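Local coordinates for enterotoxin-like toxin X (Staphylococcus aureus, PDB 5U75), which binds sialylated glycans on host neutrophil glycoproteins, inhibiting phagocytosis and killing by these cells and so blunting innate immunity, at residues A[118-123]-A[153-158]; A[63-68]-A[80-85]. All blocks are in the same frame, centred on the assembly; numbering follows the deposited sequence. Where two conformers were deposited one is given.

Contact 1 of 2, residues A[118-123]-A[153-158]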
ATOM      1  N   ASN A 118       7.603  -2.245  -7.617  1.00 17.45           N
ATOM      2  CA  ASN A 118       6.184  -2.538  -7.601  1.00 17.34           C
ATOM      3  C   ASN A 118       5.710  -3.107  -6.296  1.00 17.58           C
ATOM      4  O   ASN A 118       6.399  -3.906  -5.658  1.00 16.55           O
ATOM      5  CB  ASN A 118       5.831  -3.525  -8.684  1.00 17.93           C
ATOM      6  CG  ASN A 118       6.124  -2.994 -10.067  1.00 19.07           C
ATOM      7  OD1 ASN A 118       6.095  -1.781 -10.300  1.00 19.87           O
ATOM      8  ND2 ASN A 118       6.445  -3.900 -10.980  1.00 20.19           N
ATOM      9  N   ILE A 119       4.487  -2.715  -5.950  1.00 16.70           N
ATOM     10  CA  ILE A 119       3.696  -3.371  -4.915  1.00 16.25           C
ATOM     11  C   ILE A 119       2.687  -4.245  -5.665  1.00 16.66           C
ATOM     12  O   ILE A 119       2.005  -3.764  -6.574  1.00 18.22           O
ATOM     13  CB  ILE A 119       2.979  -2.325  -4.046  1.00 15.60           C
ATOM     14  CG1 ILE A 119       3.978  -1.350  -3.429  1.00 16.08           C
ATOM     15  CG2 ILE A 119       2.155  -3.003  -2.953  1.00 15.56           C
ATOM     16  CD1 ILE A 119       3.345  -0.056  -2.942  1.00 17.35           C
ATOM     17  N   VAL A 120       2.582  -5.530  -5.316  1.00 15.98           N
ATOM     18  CA  VAL A 120       1.729  -6.446  -6.048  1.00 15.36           C
ATOM     19  C   VAL A 120       0.661  -7.064  -5.151  1.00 15.02           C
ATOM     20  O   VAL A 120       0.981  -7.712  -4.171  1.00 14.85           O
ATOM     21  CB  VAL A 120       2.549  -7.563  -6.739  1.00 15.06           C
ATOM     22  CG1 VAL A 120       1.637  -8.480  -7.548  1.00 15.39           C
ATOM     23  CG2 VAL A 120       3.638  -6.935  -7.619  1.00 15.90           C
ATOM     24  N   ILE A 121      -0.604  -6.885  -5.525  1.00 15.05           N
ATOM     25  CA  ILE A 121      -1.711  -7.541  -4.870  1.00 14.95           C
ATOM     26  C   ILE A 121      -1.839  -8.913  -5.531  1.00 15.45           C
ATOM     27  O   ILE A 121      -2.103  -8.986  -6.737  1.00 15.34           O
ATOM     28  CB  ILE A 121      -3.034  -6.748  -5.038  1.00 16.00           C
ATOM     29  CG1 ILE A 121      -2.876  -5.287  -4.590  1.00 16.43           C
ATOM     30  CG2 ILE A 121      -4.149  -7.427  -4.258  1.00 16.07           C
ATOM     31  CD1 ILE A 121      -4.057  -4.394  -4.935  1.00 16.79           C
ATOM     32  N   ASN A 122      -1.619  -9.989  -4.765  1.00 14.74           N
ATOM     33  CA  ASN A 122      -1.726 -11.351  -5.262  1.00 15.08           C
ATOM     34  C   ASN A 122      -3.049 -11.943  -4.856  1.00 15.60           C
ATOM     35  O   ASN A 122      -3.438 -11.838  -3.685  1.00 15.15           O
ATOM     36  CB  ASN A 122      -0.598 -12.204  -4.678  1.00 15.31           C
ATOM     37  CG  ASN A 122       0.760 -11.667  -5.073  1.00 15.51           C
ATOM     38  OD1 ASN A 122       1.077 -11.612  -6.260  1.00 15.80           O
ATOM     39  ND2 ASN A 122       1.521 -11.191  -4.108  1.00 14.91           N
ATOM     40  N   THR A 123      -3.730 -12.587  -5.799  1.00 15.64           N
ATOM     41  CA  THR A 123      -5.034 -13.196  -5.522  1.00 15.96           C
ATOM     42  C   THR A 123      -4.891 -14.688  -5.275  1.00 16.88           C
ATOM     43  O   THR A 123      -3.863 -15.305  -5.614  1.00 16.30           O
ATOM     44  CB  THR A 123      -6.096 -12.936  -6.613  1.00 16.28           C
ATOM     45  OG1 THR A 123      -5.921 -13.813  -7.733  1.00 15.23           O
ATOM     46  CG2 THR A 123      -6.080 -11.490  -7.077  1.00 16.55           C
ATOM     47  N   ASN A 153      -2.189 -12.067  -0.478  1.00 15.41           N
ATOM     48  CA  ASN A 153      -1.284 -11.189   0.246  1.00 15.64           C
ATOM     49  C   ASN A 153      -0.857 -10.047  -0.676  1.00 15.43           C
ATOM     50  O   ASN A 153      -1.295  -9.982  -1.827  1.00 14.61           O
ATOM     51  CB  ASN A 153      -0.052 -11.949   0.796  1.00 16.26           C
ATOM     52  CG  ASN A 153       0.901 -12.422  -0.289  1.00 17.89           C
ATOM     53  OD1 ASN A 153       0.657 -12.284  -1.478  1.00 16.78           O
ATOM     54  ND2 ASN A 153       2.030 -12.958   0.140  1.00 21.24           N
ATOM     55  N   VAL A 154      -0.002  -9.170  -0.169  1.00 14.84           N
ATOM     56  CA  VAL A 154       0.583  -8.097  -0.962  1.00 15.19           C
ATOM     57  C   VAL A 154       2.078  -8.269  -0.851  1.00 15.62           C
ATOM     58  O   VAL A 154       2.618  -8.317   0.252  1.00 15.82           O
ATOM     59  CB  VAL A 154       0.158  -6.703  -0.445  1.00 15.57           C
ATOM     60  CG1 VAL A 154       0.979  -5.591  -1.115  1.00 16.04           C
ATOM     61  CG2 VAL A 154      -1.319  -6.491  -0.685  1.00 16.06           C
ATOM     62  N   THR A 155       2.756  -8.395  -1.992  1.00 15.31           N
ATOM     63  CA  THR A 155       4.193  -8.459  -1.976  1.00 15.35           C
ATOM     64  C   THR A 155       4.788  -7.184  -2.542  1.00 15.94           C
ATOM     65  O   THR A 155       4.104  -6.426  -3.238  1.00 16.37           O
ATOM     66  CB  THR A 155       4.692  -9.687  -2.762  1.00 15.78           C
ATOM     67  OG1 THR A 155       4.120  -9.702  -4.074  1.00 15.48           O
ATOM     68  CG2 THR A 155       4.302 -10.962  -2.042  1.00 15.31           C
ATOM     69  N   PHE A 156       6.055  -6.922  -2.236  1.00 15.69           N
ATOM     70  CA  PHE A 156       6.696  -5.746  -2.808  1.00 16.18           C
ATOM     71  C   PHE A 156       8.197  -5.814  -2.731  1.00 17.25           C
ATOM     72  O   PHE A 156       8.738  -6.422  -1.801  1.00 16.38           O
ATOM     73  CB  PHE A 156       6.252  -4.453  -2.083  1.00 15.51           C
ATOM     74  CG  PHE A 156       6.464  -4.472  -0.596  1.00 15.53           C
ATOM     75  CD1 PHE A 156       5.556  -5.111   0.247  1.00 15.78           C
ATOM     76  CD2 PHE A 156       7.545  -3.829  -0.028  1.00 15.18           C
ATOM     77  CE1 PHE A 156       5.753  -5.132   1.620  1.00 15.60           C
ATOM     78  CE2 PHE A 156       7.746  -3.830   1.347  1.00 16.53           C
ATOM     79  CZ  PHE A 156       6.841  -4.485   2.181  1.00 16.45           C
ATOM     80  N   GLU A 157       8.849  -5.147  -3.685  0.50 17.76           N
ATOM     81  CA  GLU A 157      10.303  -4.956  -3.691  0.50 18.96           C
ATOM     82  C   GLU A 157      10.530  -3.519  -4.098  0.50 18.19           C
ATOM     83  O   GLU A 157      10.558  -3.207  -5.295  0.50 18.29           O
ATOM     84  CB  GLU A 157      10.979  -5.885  -4.701  0.50 20.63           C
ATOM     85  CG  GLU A 157      10.565  -7.336  -4.595  0.50 23.01           C
ATOM     86  CD  GLU A 157      11.169  -8.199  -5.684  0.50 24.52           C
ATOM     87  OE1 GLU A 157      11.590  -7.642  -6.722  0.50 26.40           O
ATOM     88  OE2 GLU A 157      11.214  -9.431  -5.501  0.50 26.86           O
ATOM     89  N   LEU A 158      10.657  -2.641  -3.109  1.00 17.76           N
ATOM     90  CA  LEU A 158      10.776  -1.229  -3.341  1.00 17.43           C
ATOM     91  C   LEU A 158      12.198  -0.769  -3.041  1.00 18.39           C
ATOM     92  O   LEU A 158      12.866  -1.299  -2.133  1.00 16.93           O
ATOM     93  CB  LEU A 158       9.774  -0.486  -2.475  1.00 17.58           C
ATOM     94  CG  LEU A 158       8.308  -0.889  -2.716  1.00 17.68           C
ATOM     95  CD1 LEU A 158       7.418  -0.008  -1.852  1.00 18.04           C
ATOM     96  CD2 LEU A 158       7.916  -0.785  -4.185  1.00 17.31           C
TER
HETATM   97  O   HOH W   1       9.445  -4.263  -8.094  1.00 24.08           O
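Ile119 faces Phe156 and Ile121 faces Val154 as non-hydrogen-bonded pairs where strands 118-123 and 153-158 run antiparallel, while Val120 with Thr155 and Asn122 with Asn153 are the hydrogen-bonded pairs. The shortest bond runs from Val120 N to Thr155 O (2.7 Å) and is almost straight at 176°; toward both ends the pairing slackens, Glu157 N to Asn118 O and Asn153 N to Asn122 O both being weak. Beside the first of these, a water bridges Asn118 N and Glu157 O.

The side chains of Asn122, Asn153 and Thr155 form a polar cluster on one face. Asn122 ND2 donates twice, to Asn153 OD1 at 3.0 Å and to Thr155 OG1 at 3.0 Å, which fixes the rotation of its amide. Thr155 OG1 lies in that amide plane; the Asn153 amide is turned 50° from it. With chi1 at 69°, the Asn153 CG sits between its own N and carbonyl carbon, bringing OD1 over to Asn122.

On the other face the packing is apolar. Ile119 CG2 presses on Val154 CG1 at 3.4 Å, closer than usual van der Waals contact, and Ile119 CG1 meets Leu158 CD1 at 4.0 Å. This face lies against helix 92-104, where His103 meets Phe156 edge-to-face; strands 128-132 and 61-72 flank the pair in the beta-grasp sheet.

Contact 2 of 2, residues A[63-68]-A[80-85]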
ATOM      1  N   ARG A  63      -7.507 -10.337   6.886  1.00 16.31           N
ATOM      2  CA  ARG A  63      -6.256  -9.654   7.154  1.00 16.12           C
ATOM      3  C   ARG A  63      -5.318  -9.972   6.006  1.00 16.89           C
ATOM      4  O   ARG A  63      -5.069 -11.134   5.705  1.00 17.07           O
ATOM      5  CB  ARG A  63      -5.631 -10.094   8.463  1.00 16.66           C
ATOM      6  CG  ARG A  63      -4.383  -9.289   8.810  1.00 16.84           C
ATOM      7  CD  ARG A  63      -4.095  -9.347  10.293  1.00 17.36           C
ATOM      8  NE  ARG A  63      -5.142  -8.633  11.053  1.00 17.32           N
ATOM      9  CZ  ARG A  63      -5.662  -9.015  12.234  1.00 17.84           C
ATOM     10  NH1 ARG A  63      -5.290 -10.134  12.857  1.00 17.81           N
ATOM     11  NH2 ARG A  63      -6.587  -8.262  12.796  1.00 18.07           N
ATOM     12  N   ILE A  64      -4.824  -8.922   5.365  1.00 16.18           N
ATOM     13  CA  ILE A  64      -3.941  -9.041   4.217  1.00 15.68           C
ATOM     14  C   ILE A  64      -2.558  -8.590   4.654  1.00 15.57           C
ATOM     15  O   ILE A  64      -2.356  -7.430   5.027  1.00 15.39           O
ATOM     16  CB  ILE A  64      -4.483  -8.214   3.048  1.00 16.01           C
ATOM     17  CG1 ILE A  64      -5.867  -8.740   2.649  1.00 17.47           C
ATOM     18  CG2 ILE A  64      -3.490  -8.189   1.886  1.00 16.93           C
ATOM     19  CD1 ILE A  64      -6.614  -7.765   1.789  1.00 18.23           C
ATOM     20  N   HIS A  65      -1.612  -9.526   4.647  1.00 15.42           N
ATOM     21  CA  HIS A  65      -0.249  -9.222   5.078  1.00 16.21           C
ATOM     22  C   HIS A  65       0.571  -8.648   3.929  1.00 15.91           C
ATOM     23  O   HIS A  65       0.464  -9.120   2.795  1.00 16.44           O
ATOM     24  CB  HIS A  65       0.411 -10.460   5.663  1.00 17.38           C
ATOM     25  CG  HIS A  65      -0.266 -10.925   6.905  1.00 18.24           C
ATOM     26  ND1 HIS A  65       0.011 -10.385   8.141  1.00 18.88           N
ATOM     27  CD2 HIS A  65      -1.274 -11.806   7.094  1.00 19.93           C
ATOM     28  CE1 HIS A  65      -0.764 -10.953   9.048  1.00 20.07           C
ATOM     29  NE2 HIS A  65      -1.557 -11.813   8.438  1.00 19.79           N
ATOM     30  N   LEU A  66       1.323  -7.605   4.242  1.00 16.02           N
ATOM     31  CA  LEU A  66       2.256  -6.970   3.314  1.00 16.36           C
ATOM     32  C   LEU A  66       3.606  -7.631   3.583  1.00 17.25           C
ATOM     33  O   LEU A  66       4.148  -7.505   4.683  1.00 16.95           O
ATOM     34  CB  LEU A  66       2.301  -5.470   3.540  1.00 16.78           C
ATOM     35  CG  LEU A  66       1.167  -4.671   2.867  1.00 17.55           C
ATOM     36  CD1 LEU A  66      -0.230  -5.161   3.189  1.00 17.69           C
ATOM     37  CD2 LEU A  66       1.309  -3.205   3.212  1.00 18.64           C
ATOM     38  N   GLU A  67       4.122  -8.351   2.588  0.50 16.83           N
ATOM     39  CA  GLU A  67       5.324  -9.169   2.740  0.50 17.44           C
ATOM     40  C   GLU A  67       6.318  -8.748   1.661  0.50 16.63           C
ATOM     41  O   GLU A  67       6.113  -9.017   0.487  0.50 15.51           O
ATOM     42  CB  GLU A  67       4.965 -10.653   2.607  0.50 19.19           C
ATOM     43  CG  GLU A  67       3.927 -11.118   3.621  0.50 20.77           C
ATOM     44  CD  GLU A  67       3.625 -12.598   3.510  0.50 22.35           C
ATOM     45  OE1 GLU A  67       2.432 -12.963   3.554  0.50 22.07           O
ATOM     46  OE2 GLU A  67       4.582 -13.396   3.365  0.50 23.83           O
ATOM     47  N   GLY A  68       7.382  -8.062   2.057  1.00 16.19           N
ATOM     48  CA  GLY A  68       8.313  -7.541   1.075  1.00 16.21           C
ATOM     49  C   GLY A  68       9.494  -6.840   1.662  1.00 15.94           C
ATOM     50  O   GLY A  68       9.760  -6.927   2.870  1.00 16.15           O
ATOM     51  N   LYS A  80       7.088  -4.871   8.802  1.00 19.46           N
ATOM     52  CA  LYS A  80       5.957  -5.785   8.961  1.00 19.08           C
ATOM     53  C   LYS A  80       4.692  -4.937   9.124  1.00 17.30           C
ATOM     54  O   LYS A  80       4.574  -4.126  10.050  1.00 17.25           O
ATOM     55  CB  LYS A  80       6.188  -6.714  10.158  1.00 20.76           C
ATOM     56  N   ARG A  81       3.791  -5.073   8.159  1.00 16.25           N
ATOM     57  CA  ARG A  81       2.541  -4.315   8.130  1.00 15.96           C
ATOM     58  C   ARG A  81       1.457  -5.211   7.574  1.00 14.88           C
ATOM     59  O   ARG A  81       1.723  -6.158   6.839  1.00 13.66           O
ATOM     60  CB  ARG A  81       2.672  -3.069   7.259  1.00 16.08           C
ATOM     61  CG  ARG A  81       3.647  -2.011   7.762  1.00 16.56           C
ATOM     62  CD  ARG A  81       3.188  -1.360   9.054  1.00 17.27           C
ATOM     63  NE  ARG A  81       4.058  -0.267   9.478  1.00 17.00           N
ATOM     64  CZ  ARG A  81       5.218  -0.387  10.137  1.00 18.12           C
ATOM     65  NH1 ARG A  81       5.724  -1.562  10.445  1.00 18.87           N
ATOM     66  NH2 ARG A  81       5.896   0.708  10.477  1.00 19.15           N
ATOM     67  N   ASN A  82       0.219  -4.932   7.960  1.00 14.29           N
ATOM     68  CA  ASN A  82      -0.908  -5.672   7.438  1.00 14.22           C
ATOM     69  C   ASN A  82      -2.158  -4.813   7.491  1.00 14.34           C
ATOM     70  O   ASN A  82      -2.209  -3.825   8.242  1.00 13.88           O
ATOM     71  CB  ASN A  82      -1.094  -7.016   8.185  1.00 14.44           C
ATOM     72  CG  ASN A  82      -1.289  -6.861   9.683  1.00 15.42           C
ATOM     73  OD1 ASN A  82      -2.255  -6.246  10.132  1.00 15.83           O
ATOM     74  ND2 ASN A  82      -0.396  -7.451  10.464  1.00 15.66           N
ATOM     75  N   ILE A  83      -3.131  -5.156   6.664  1.00 13.92           N
ATOM     76  CA  ILE A  83      -4.369  -4.402   6.613  1.00 14.29           C
ATOM     77  C   ILE A  83      -5.533  -5.324   6.925  1.00 14.59           C
ATOM     78  O   ILE A  83      -5.607  -6.442   6.435  1.00 14.12           O
ATOM     79  CB  ILE A  83      -4.542  -3.610   5.300  1.00 15.08           C
ATOM     80  CG1 ILE A  83      -4.648  -4.535   4.078  1.00 15.21           C
ATOM     81  CG2 ILE A  83      -3.376  -2.618   5.164  1.00 14.86           C
ATOM     82  CD1 ILE A  83      -4.834  -3.805   2.764  1.00 16.15           C
ATOM     83  N   THR A  84      -6.423  -4.838   7.779  1.00 14.68           N
ATOM     84  CA  THR A  84      -7.571  -5.604   8.239  1.00 15.10           C
ATOM     85  C   THR A  84      -8.810  -4.952   7.643  1.00 15.76           C
ATOM     86  O   THR A  84      -9.106  -3.793   7.950  1.00 15.84           O
ATOM     87  CB  THR A  84      -7.638  -5.644   9.777  1.00 15.46           C
ATOM     88  OG1 THR A  84      -6.421  -6.201  10.304  1.00 15.62           O
ATOM     89  CG2 THR A  84      -8.809  -6.513  10.239  1.00 16.19           C
ATOM     90  N   LEU A  85      -9.529  -5.705   6.802  1.00 15.62           N
ATOM     91  CA  LEU A  85     -10.634  -5.165   6.012  1.00 17.93           C
ATOM     92  C   LEU A  85     -11.892  -6.007   6.144  1.00 16.82           C
ATOM     93  O   LEU A  85     -11.818  -7.208   6.407  1.00 17.70           O
ATOM     94  CB  LEU A  85     -10.267  -5.128   4.525  1.00 18.36           C
ATOM     95  CG  LEU A  85      -8.948  -4.474   4.098  1.00 19.48           C
ATOM     96  CD1 LEU A  85      -8.780  -4.670   2.601  1.00 20.02           C
ATOM     97  CD2 LEU A  85      -8.947  -3.005   4.454  1.00 20.01           C
TER
HETATM   98  O   HOH W   2       1.963  -8.717   9.127  1.00 19.81           O
HETATM   99  O   HOH W   3       3.980  -8.213   7.357  1.00 20.15           O
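Arg63 meets Thr84, and Ile64 meets Ile83, across the beta hairpin of strands 61-72 and 75-86, which forms one side of the mixed sheet of the C-terminal beta-grasp domain. The segments run antiparallel at 162°.

Backbone bonds centre on the hydrogen-bonded pair Ile64 and Ile83: Ile64 N reaches Ile83 O at 2.8 Å, and Ile83 N returns a bond to Ile64 O at 2.9 Å. Arg63 with Thr84 and His65 with Asn82 are the non-hydrogen-bonded pairs, where CA-H...O contacts, such as Arg63 CA to Ile83 O, supplement the bonding. Nearer the turn, Leu66 N still bonds to Arg81 O, while a water accepts weakly from Arg81 N and donates to Leu66 O.

Apolar contacts lie on the face turned to helix 92-104. Ile64 CB rests on Ile83 CG1 at 3.8 Å, and Ile64 CD1 meets Leu85 CD1 at 3.9 Å. Leu66 belongs to the same layer and touches Ala102 and His103 of the helix.

Polar side chains occupy the opposite face. His65 and Asn82 lie side by side, their planes 76° apart, with His65 ND1 3.5 Å from Asn82 CB. A second water, in the imidazole plane, is hydrogen-bonded to His65 ND1 and accepts from Asn82 ND2; Asn82 OD1 instead takes the backbone N-H of Ser53. Arg63 leaves the backbone with CG anti to N (chi1 -175°) and bends at chi3, turning the edge of its guanidinium to Thr84. Its NH1 donates to Arg55 O. Two nitrogens share one acceptor in the guanidinium plane: NE of Arg63 lies 2.8 Å from Thr84 OG1, and NH2 of Arg63 lies 3.2 Å from that same oxygen.

How the contacts relate
Both contacts are antiparallel pairings within one mixed beta-grasp sheet, and both are partly buried. Strands 61-72 and 151-160 run parallel and join them: Val154 N bonds to His65 O and Val154 O to Glu67 N, so strands 61-72 and 151-160 each pair on both edges. The apolar sides of both contacts converge on helix 92-104, Ile99 touching Val154 of contact 1 and Ile83 of contact 2. Their polar sides differ. Contact 1 uses neutral amides and a hydroxyl; its Asn118 and Val120 approach the bound glycan, whose pocket strand 128-132 helps to line. Contact 2 pairs strand 61-72 with the outermost strand, 75-86; there charged Arg63 bonds to Thr84 and Arg55 O, and Asn82 OD1 accepts from Ser53 N.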